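Local coordinates for protein agmatinase (Deinococcus radiodurans, PDB 1WOH) that probably hydrolyses agmatine to putrescine and urea, at an active site that takes up two manganese ions in each subunit, at residues Val63-Phe66 / Lys72-Leu75; Cys111-Phe116 / Glu295-Val300; Phe226-Asp231 / Lys256-Ala261; Leu270-Leu275 / Arg291-Thr296. All coordinates share one frame; numbering follows the deposited sequence.

Contact 1 is the peripheral one, a small two-stranded hairpin held by backbone hydrogen bonds and a bridging water, partly buried and touched by the second subunit. Contacts 2, 3 and 4 lie in the core, where helices pack on the parallel sheet through methyl groups and one phenyl ring. Contacts 2 and 4 share helix 284-302, which lies against the neighbouring strands 114-118 and 266-273 and whose outer side also reaches that subunit. Contact 3 sets the preceding helix, 251-264, on strand 223-229 and carries two manganese-binding aspartates at the strand's end. Contact 1 joins this core through helix 284-302, where R74 forms a salt bridge with E299 and F66 packs on C298.

Contact 1 of 4, residues Val63-Phe66 / Lys72-Leu75; sequences VPPF and KTRL
F66 and R74 face each other as an antiparallel hydrogen-bonded pair, the backbone link of a small hairpin. F66 N donates to R74 O at 3.1 Å, an almost straight bond (171° at the hydrogen). The return bond, from R74 N to F66 O, is shorter at 2.7 Å. F66 O has further company: T73 CA makes a CA-H...O contact with it at 3.2 Å, and a water donates to it at 3.1 Å. A bend at chi3 (-65°) sets R74 NE where this water can accept from it at 3.0 Å, linking the side chain to the opposite strand. Beyond NE, the R74 guanidinium forms a salt bridge with E299 of helix 284-302.

Apolar contacts gather round L75. Its CD1 lies 4.0 Å from P64 CB and equally far from F66 CE1, meeting the phenyl ring at its edge, while P64 CA stands over one face near the rim. P65, reached through a cis peptide, adds a looser contact, its CB 4.5 Å from L75 CB.

R185 of the second subunit hydrogen-bonds to V63 O and P65 O. The chemistry is therefore divided: main-chain bonds fix the pairing of the strands, P64, F66 and L75 pack towards helix 284-302 and strand 80-85, and polar atoms at the margin engage water, E299 and the neighbouring subunit.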
# COMPACT_ATOMS: atom_id res chain seq x y z
N VAL A 63 -23.57 2.92 13.85
CA VAL A 63 -24.64 3.88 14.01
C VAL A 63 -25.58 3.44 15.14
O VAL A 63 -26.08 2.31 15.13
CB VAL A 63 -25.46 4.03 12.71
CG1 VAL A 63 -26.54 5.08 12.88
CG2 VAL A 63 -24.53 4.41 11.56
N PRO A 64 -25.83 4.32 16.12
CA PRO A 64 -26.70 4.04 17.26
C PRO A 64 -28.18 4.03 16.88
O PRO A 64 -28.55 4.54 15.83
CB PRO A 64 -26.37 5.17 18.22
CG PRO A 64 -26.19 6.32 17.28
CD PRO A 64 -25.33 5.71 16.18
N PRO A 65 -29.04 3.45 17.74
CA PRO A 65 -28.71 2.82 19.02
C PRO A 65 -28.19 1.39 18.84
O PRO A 65 -28.18 0.87 17.73
CB PRO A 65 -30.03 2.87 19.77
CG PRO A 65 -31.02 2.64 18.67
CD PRO A 65 -30.50 3.52 17.55
N PHE A 66 -27.78 0.76 19.94
CA PHE A 66 -27.24 -0.59 19.90
C PHE A 66 -27.96 -1.58 20.81
O PHE A 66 -28.10 -1.35 22.01
CB PHE A 66 -25.77 -0.59 20.30
CG PHE A 66 -24.91 0.36 19.51
CD1 PHE A 66 -24.57 1.61 20.01
CD2 PHE A 66 -24.44 -0.01 18.25
CE1 PHE A 66 -23.77 2.49 19.28
CE2 PHE A 66 -23.64 0.86 17.51
CZ PHE A 66 -23.31 2.11 18.02
N LYS A 72 -30.83 -6.13 25.35
CA LYS A 72 -30.94 -4.80 25.94
C LYS A 72 -30.42 -3.78 24.93
O LYS A 72 -29.52 -4.08 24.14
CB LYS A 72 -30.11 -4.72 27.22
CG LYS A 72 -30.52 -5.74 28.27
CD LYS A 72 -29.60 -5.72 29.49
CE LYS A 72 -29.66 -4.40 30.25
NZ LYS A 72 -29.07 -3.27 29.48
N THR A 73 -31.00 -2.58 24.96
CA THR A 73 -30.60 -1.52 24.04
C THR A 73 -29.94 -0.34 24.75
O THR A 73 -30.37 0.07 25.82
CB THR A 73 -31.81 -1.00 23.25
OG1 THR A 73 -32.37 -2.09 22.49
CG2 THR A 73 -31.39 0.12 22.29
N ARG A 74 -28.88 0.19 24.14
CA ARG A 74 -28.17 1.33 24.71
C ARG A 74 -28.22 2.50 23.74
O ARG A 74 -28.27 2.30 22.53
CB ARG A 74 -26.72 0.94 25.05
CG ARG A 74 -26.61 0.06 26.29
CD ARG A 74 -25.18 -0.19 26.70
NE ARG A 74 -24.45 -0.95 25.69
CZ ARG A 74 -23.17 -1.30 25.81
NH1 ARG A 74 -22.48 -0.96 26.89
NH2 ARG A 74 -22.58 -2.00 24.84
N LEU A 75 -28.21 3.71 24.29
CA LEU A 75 -28.29 4.94 23.53
C LEU A 75 -29.65 5.13 22.86
O LEU A 75 -29.78 5.87 21.89
CB LEU A 75 -27.17 5.02 22.48
CG LEU A 75 -25.77 5.17 23.07
CD1 LEU A 75 -24.75 5.28 21.93
CD2 LEU A 75 -25.70 6.41 23.96
O HOH W 1 -26.40 -2.69 24.23

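Contact 2 of 4, residues Cys111-Phe116 / Glu295-Val300; sequences CRVPVF and ETLCEV
L297 pushes its branched end from the helix into the shallow hollow between V113 and V115, two residues whose side chains leave the same side of the extended chain. Its CD2 is the leading bump, 4.1 Å from V113 CG1 and 4.1 Å from V115 CG2. CD1 lies equally close to V115 CG2, which thus touches both methyls of the leucine. The approach differs at the two valines: V115 crosses L297 at a slant, whereas V113 and L297 slide past each other in opposite directions.

V113 is itself a bump for the helix. With CG1 anti to the backbone N (chi1 -175°), its methyls are shared out, CG1 going to L297 and CG2 to V300 one turn further on. There V113 CG2 and V300 CG1 meet tip to tip at 4.2 Å. The surfaces thus interlock through methyl groups alone, all on buried residues, with P114 between the two valines turned to the other side of the strand.

F301, further along helix 284-302, also reaches V113. Strand 114-118 runs between strands 31-36 and 266-273 of the parallel sheet. V31 of the first touches both V115 and L297, while L270 and V267 of the second pack on V115 and V300, so this part of the helix straddles three adjacent strands.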
# COMPACT_ATOMS: atom_id res chain seq x y z
N CYS A 111 -24.79 20.80 23.79
CA CYS A 111 -24.93 19.36 23.95
C CYS A 111 -24.55 18.94 25.36
O CYS A 111 -24.06 19.75 26.15
CB CYS A 111 -24.05 18.61 22.95
SG CYS A 111 -22.27 18.67 23.28
N ARG A 112 -24.79 17.68 25.69
CA ARG A 112 -24.45 17.18 27.01
C ARG A 112 -23.02 16.68 27.01
O ARG A 112 -22.21 17.07 27.85
CB ARG A 112 -25.41 16.06 27.42
CG ARG A 112 -25.11 15.46 28.78
CD ARG A 112 -26.40 15.09 29.50
NE ARG A 112 -27.32 14.36 28.63
CZ ARG A 112 -28.53 13.94 29.00
NH1 ARG A 112 -28.97 14.18 30.23
NH2 ARG A 112 -29.30 13.28 28.14
N VAL A 113 -22.69 15.83 26.04
CA VAL A 113 -21.35 15.29 25.94
C VAL A 113 -20.74 15.57 24.58
O VAL A 113 -21.20 15.04 23.56
CB VAL A 113 -21.32 13.76 26.17
CG1 VAL A 113 -19.87 13.27 26.16
CG2 VAL A 113 -22.00 13.41 27.48
N PRO A 114 -19.72 16.43 24.53
CA PRO A 114 -19.10 16.73 23.24
C PRO A 114 -18.01 15.70 22.96
O PRO A 114 -17.31 15.26 23.87
CB PRO A 114 -18.53 18.13 23.46
CG PRO A 114 -18.12 18.07 24.90
CD PRO A 114 -19.29 17.39 25.56
N VAL A 115 -17.88 15.31 21.70
CA VAL A 115 -16.87 14.35 21.27
C VAL A 115 -15.96 15.07 20.28
O VAL A 115 -16.41 15.52 19.23
CB VAL A 115 -17.50 13.13 20.60
CG1 VAL A 115 -16.42 12.22 20.05
CG2 VAL A 115 -18.37 12.39 21.61
N PHE A 116 -14.68 15.16 20.64
CA PHE A 116 -13.69 15.85 19.82
C PHE A 116 -12.79 14.86 19.09
O PHE A 116 -12.13 14.04 19.72
CB PHE A 116 -12.84 16.77 20.70
CG PHE A 116 -13.65 17.76 21.48
CD1 PHE A 116 -13.61 17.77 22.87
CD2 PHE A 116 -14.47 18.67 20.82
CE1 PHE A 116 -14.39 18.68 23.59
CE2 PHE A 116 -15.25 19.58 21.54
CZ PHE A 116 -15.20 19.58 22.93
N GLU A 295 -18.90 2.97 21.87
CA GLU A 295 -19.10 2.11 23.03
C GLU A 295 -18.92 2.93 24.30
O GLU A 295 -19.63 2.73 25.29
CB GLU A 295 -18.12 0.93 23.03
CG GLU A 295 -18.36 -0.03 24.20
CD GLU A 295 -17.62 -1.34 24.05
OE1 GLU A 295 -17.70 -2.18 24.97
OE2 GLU A 295 -16.95 -1.54 23.02
N THR A 296 -17.97 3.86 24.29
CA THR A 296 -17.77 4.69 25.48
C THR A 296 -19.03 5.50 25.76
O THR A 296 -19.46 5.61 26.91
CB THR A 296 -16.56 5.63 25.31
OG1 THR A 296 -15.37 4.85 25.18
CG2 THR A 296 -16.42 6.54 26.52
N LEU A 297 -19.63 6.05 24.72
CA LEU A 297 -20.86 6.83 24.90
C LEU A 297 -21.98 5.94 25.44
O LEU A 297 -22.83 6.41 26.21
CB LEU A 297 -21.27 7.47 23.58
CG LEU A 297 -20.34 8.58 23.08
CD1 LEU A 297 -20.73 8.99 21.66
CD2 LEU A 297 -20.41 9.78 24.02
N CYS A 298 -22.01 4.67 25.04
CA CYS A 298 -23.03 3.76 25.54
C CYS A 298 -22.88 3.69 27.05
O CYS A 298 -23.86 3.77 27.79
CB CYS A 298 -22.85 2.35 24.98
SG CYS A 298 -23.41 2.10 23.30
N GLU A 299 -21.64 3.51 27.49
CA GLU A 299 -21.34 3.43 28.91
C GLU A 299 -21.68 4.74 29.60
O GLU A 299 -22.30 4.73 30.66
CB GLU A 299 -19.85 3.11 29.12
CG GLU A 299 -19.39 1.75 28.59
CD GLU A 299 -20.04 0.58 29.32
OE1 GLU A 299 -20.49 0.77 30.46
OE2 GLU A 299 -20.08 -0.54 28.75
N VAL A 300 -21.30 5.86 29.00
CA VAL A 300 -21.59 7.16 29.60
C VAL A 300 -23.09 7.34 29.85
O VAL A 300 -23.51 7.60 30.98
CB VAL A 300 -21.08 8.32 28.71
CG1 VAL A 300 -21.64 9.65 29.21
CG2 VAL A 300 -19.56 8.36 28.74

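Contact 3 of 4, residues Phe226-Asp231 / Lys256-Ala261; sequences FSVDVD and KILAAA
L258 and A261, one turn apart on the 256-261 segment of helix 251-264, take hold of the F226 ring from two directions. At L258 the side chain sets out across the line to the strand, but CG beside the backbone N (chi1 -63°) and an extended chi2 bring its end nearer. CD2 comes to rest over one face of the F226 ring, 4.0 Å from the centroid and 22° off the normal, a CH-pi contact offset toward F226 CD2. The other methyl, L258 CD1, lies 4.2 Å from V228 CG2, the next residue on this side of the strand. A259 turns away from the strand and packs on E299 of helix 284-302. The walk ends at A261, whose CB meets the ring edge in plane, 3.5 Å from F226 CE2. An alanine in place of F226 would probably open a gap beneath L258 and A261 and deprive both of their main partner on this strand.

The axes of strand 226-229 and helix 256-261 run antiparallel (175°), 11.0 Å apart; they belong to the beta-alpha-beta unit 223-229, 251-264 and 266-273. Past V228 the strand ends in an Asx turn, D231 N donating to D229 OD1 at 2.9 Å. D229 and D231 are manganese ligands, although no metal is bound to this chain, and their place at the carboxyl end of a parallel strand is where the arginase fold builds its dinuclear site.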
# COMPACT_ATOMS: atom_id res chain seq x y z
N PHE A 226 -12.41 12.80 29.22
CA PHE A 226 -11.66 11.64 28.74
C PHE A 226 -10.79 12.05 27.56
O PHE A 226 -11.29 12.65 26.61
CB PHE A 226 -12.61 10.55 28.22
CG PHE A 226 -13.32 9.77 29.29
CD1 PHE A 226 -14.68 9.51 29.17
CD2 PHE A 226 -12.64 9.26 30.38
CE1 PHE A 226 -15.35 8.73 30.11
CE2 PHE A 226 -13.29 8.48 31.33
CZ PHE A 226 -14.66 8.21 31.20
N SER A 227 -9.49 11.76 27.63
CA SER A 227 -8.61 12.04 26.50
C SER A 227 -8.04 10.70 26.09
O SER A 227 -7.31 10.07 26.85
CB SER A 227 -7.47 12.98 26.87
OG SER A 227 -6.63 13.17 25.74
N VAL A 228 -8.40 10.25 24.89
CA VAL A 228 -7.91 8.96 24.41
C VAL A 228 -6.93 9.13 23.27
O VAL A 228 -7.30 9.52 22.17
CB VAL A 228 -9.07 8.06 23.92
CG1 VAL A 228 -8.51 6.72 23.42
CG2 VAL A 228 -10.07 7.84 25.06
N ASP A 229 -5.66 8.85 23.55
CA ASP A 229 -4.62 8.89 22.53
C ASP A 229 -4.58 7.44 22.05
O ASP A 229 -4.34 6.53 22.85
CB ASP A 229 -3.28 9.28 23.15
CG ASP A 229 -2.15 9.33 22.13
OD1 ASP A 229 -2.22 8.61 21.11
OD2 ASP A 229 -1.19 10.09 22.35
N VAL A 230 -4.83 7.20 20.77
CA VAL A 230 -4.85 5.83 20.28
C VAL A 230 -3.54 5.07 20.48
O VAL A 230 -3.55 3.83 20.49
CB VAL A 230 -5.27 5.75 18.78
CG1 VAL A 230 -6.57 6.52 18.56
CG2 VAL A 230 -4.18 6.29 17.87
N ASP A 231 -2.41 5.76 20.67
CA ASP A 231 -1.17 5.01 20.85
C ASP A 231 -1.11 4.37 22.23
O ASP A 231 -0.17 3.63 22.54
CB ASP A 231 0.09 5.86 20.54
CG ASP A 231 0.36 6.96 21.56
OD1 ASP A 231 -0.10 6.87 22.71
OD2 ASP A 231 1.08 7.92 21.18
N LYS A 256 -12.47 -1.19 29.37
CA LYS A 256 -12.84 -1.45 30.76
C LYS A 256 -12.49 -0.23 31.62
O LYS A 256 -13.23 0.12 32.55
CB LYS A 256 -12.10 -2.67 31.30
CG LYS A 256 -12.62 -4.00 30.79
CD LYS A 256 -11.96 -5.15 31.54
CE LYS A 256 -12.53 -6.49 31.12
NZ LYS A 256 -12.22 -6.80 29.70
N ILE A 257 -11.36 0.40 31.32
CA ILE A 257 -10.93 1.58 32.05
C ILE A 257 -11.93 2.72 31.85
O ILE A 257 -12.38 3.35 32.81
CB ILE A 257 -9.52 2.04 31.58
CG1 ILE A 257 -8.48 1.01 32.00
CG2 ILE A 257 -9.17 3.41 32.19
CD1 ILE A 257 -7.14 1.20 31.35
N LEU A 258 -12.28 2.98 30.59
CA LEU A 258 -13.23 4.04 30.30
C LEU A 258 -14.61 3.73 30.90
O LEU A 258 -15.26 4.61 31.46
CB LEU A 258 -13.36 4.24 28.79
CG LEU A 258 -12.06 4.70 28.10
CD1 LEU A 258 -12.19 4.58 26.59
CD2 LEU A 258 -11.75 6.15 28.51
N ALA A 259 -15.04 2.48 30.77
CA ALA A 259 -16.34 2.09 31.30
C ALA A 259 -16.41 2.31 32.80
O ALA A 259 -17.41 2.82 33.32
CB ALA A 259 -16.62 0.63 30.96
N ALA A 260 -15.35 1.94 33.50
CA ALA A 260 -15.30 2.09 34.95
C ALA A 260 -15.41 3.55 35.35
O ALA A 260 -16.16 3.91 36.26
CB ALA A 260 -14.00 1.50 35.49
N ALA A 261 -14.66 4.40 34.65
CA ALA A 261 -14.69 5.83 34.95
C ALA A 261 -16.05 6.44 34.62
O ALA A 261 -16.55 7.28 35.36
CB ALA A 261 -13.58 6.54 34.17

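Contact 4 of 4, residues Leu270-Leu275 / Arg291-Thr296; sequences LDLVEL and RLVMET
L272 overlaps V293, its CG 4.0 Å from V293 CG2 and its CB a little further from the same methyl, the two side chains crossing at an angle. L270 forks over the helix: CD2 reaches V293 CG2 at 4.5 Å, and CD1 meets T296 CG2 tip to tip at 3.8 Å. This is the helix-on-sheet layer of the alpha/beta fold of the arginase family, in which helix 291-296 runs nearly antiparallel (167°) to strand 270-273, an inner strand of the parallel sheet, with axes 10.1 Å apart. L272 also packs on V228 of the adjoining strand, which leads to the manganese-binding D229.

T296 faces both ways. With CG2 anti to the backbone N, the methyl points at L270 while OG1 turns back to donate to L292 O at 2.7 Å. T296 N reaches that carbonyl from its opposite face, so the oxygen holds two donors. With an alanine here, L270 CD1 would probably lose its methyl partner and L292 O one of its two donors.

At the outer side of the helix, R291 grips E295 side-on, NE and NH2 (3.0 Å) both meeting OE2 from one face of the carboxylate. Y251 OH also hydrogen-bonds to E295 OE2, and R291 NH1 forms a salt bridge with E245 of the second subunit.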
# COMPACT_ATOMS: atom_id res chain seq x y z
N LEU A 270 -15.01 14.17 25.70
CA LEU A 270 -14.03 13.17 25.31
C LEU A 270 -13.35 13.55 24.02
O LEU A 270 -13.99 14.08 23.11
CB LEU A 270 -14.73 11.81 25.12
CG LEU A 270 -13.91 10.67 24.48
CD1 LEU A 270 -14.44 9.33 24.94
CD2 LEU A 270 -13.97 10.79 22.96
N ASP A 271 -12.04 13.32 23.94
CA ASP A 271 -11.34 13.57 22.69
C ASP A 271 -10.66 12.27 22.27
O ASP A 271 -10.31 11.44 23.11
CB ASP A 271 -10.35 14.77 22.76
CG ASP A 271 -9.11 14.53 23.63
OD1 ASP A 271 -8.58 13.40 23.68
OD2 ASP A 271 -8.65 15.51 24.25
N LEU A 272 -10.54 12.08 20.97
CA LEU A 272 -9.94 10.89 20.39
C LEU A 272 -8.86 11.45 19.49
O LEU A 272 -9.16 12.05 18.45
CB LEU A 272 -10.99 10.12 19.58
CG LEU A 272 -10.67 8.71 19.07
CD1 LEU A 272 -9.57 8.76 18.01
CD2 LEU A 272 -10.24 7.84 20.24
N VAL A 273 -7.60 11.27 19.89
CA VAL A 273 -6.48 11.85 19.15
C VAL A 273 -5.37 10.91 18.67
O VAL A 273 -5.28 9.76 19.09
CB VAL A 273 -5.80 12.97 20.00
CG1 VAL A 273 -6.83 14.02 20.40
CG2 VAL A 273 -5.16 12.36 21.24
N GLU A 274 -4.54 11.45 17.78
CA GLU A 274 -3.37 10.76 17.22
C GLU A 274 -3.61 9.59 16.27
O GLU A 274 -2.70 8.83 15.97
CB GLU A 274 -2.44 10.33 18.36
CG GLU A 274 -1.80 11.50 19.14
CD GLU A 274 -0.63 12.14 18.41
OE1 GLU A 274 -0.01 11.48 17.56
OE2 GLU A 274 -0.30 13.32 18.71
N LEU A 275 -4.84 9.43 15.80
CA LEU A 275 -5.12 8.36 14.84
C LEU A 275 -4.52 8.82 13.50
O LEU A 275 -4.73 9.96 13.10
CB LEU A 275 -6.64 8.20 14.68
CG LEU A 275 -7.28 6.88 14.21
CD1 LEU A 275 -8.55 7.22 13.42
CD2 LEU A 275 -6.34 6.06 13.38
N ARG A 291 -15.53 2.68 16.98
CA ARG A 291 -16.36 1.86 17.85
C ARG A 291 -16.09 2.19 19.31
O ARG A 291 -17.01 2.23 20.13
CB ARG A 291 -16.09 0.37 17.62
CG ARG A 291 -17.01 -0.49 18.49
CD ARG A 291 -16.60 -1.94 18.55
NE ARG A 291 -16.83 -2.45 19.91
CZ ARG A 291 -16.94 -3.73 20.22
NH1 ARG A 291 -16.86 -4.66 19.28
NH2 ARG A 291 -17.11 -4.08 21.49
N LEU A 292 -14.82 2.43 19.64
CA LEU A 292 -14.47 2.76 21.02
C LEU A 292 -15.24 4.00 21.46
O LEU A 292 -15.75 4.07 22.58
CB LEU A 292 -12.97 3.04 21.16
CG LEU A 292 -12.52 3.18 22.62
CD1 LEU A 292 -12.18 1.79 23.16
CD2 LEU A 292 -11.30 4.07 22.75
N VAL A 293 -15.32 5.00 20.58
CA VAL A 293 -16.04 6.22 20.93
C VAL A 293 -17.51 5.91 21.16
O VAL A 293 -18.09 6.33 22.16
CB VAL A 293 -15.91 7.30 19.82
CG1 VAL A 293 -16.82 8.48 20.15
CG2 VAL A 293 -14.46 7.78 19.71
N MET A 294 -18.10 5.14 20.24
CA MET A 294 -19.51 4.79 20.37
C MET A 294 -19.78 3.92 21.59
O MET A 294 -20.80 4.11 22.28
CB MET A 294 -20.02 4.08 19.11
CG MET A 294 -20.09 4.97 17.86
SD MET A 294 -20.83 6.59 18.12
CE MET A 294 -22.57 6.13 18.48
N GLU A 295 -18.90 2.97 21.87
CA GLU A 295 -19.10 2.11 23.03
C GLU A 295 -18.92 2.93 24.30
O GLU A 295 -19.63 2.73 25.29
CB GLU A 295 -18.12 0.93 23.03
CG GLU A 295 -18.36 -0.03 24.20
CD GLU A 295 -17.62 -1.34 24.05
OE1 GLU A 295 -17.70 -2.18 24.97
OE2 GLU A 295 -16.95 -1.54 23.02
N THR A 296 -17.97 3.86 24.29
CA THR A 296 -17.77 4.69 25.48
C THR A 296 -19.03 5.50 25.76
O THR A 296 -19.46 5.61 26.91
CB THR A 296 -16.56 5.63 25.31
OG1 THR A 296 -15.37 4.85 25.18
CG2 THR A 296 -16.42 6.54 26.52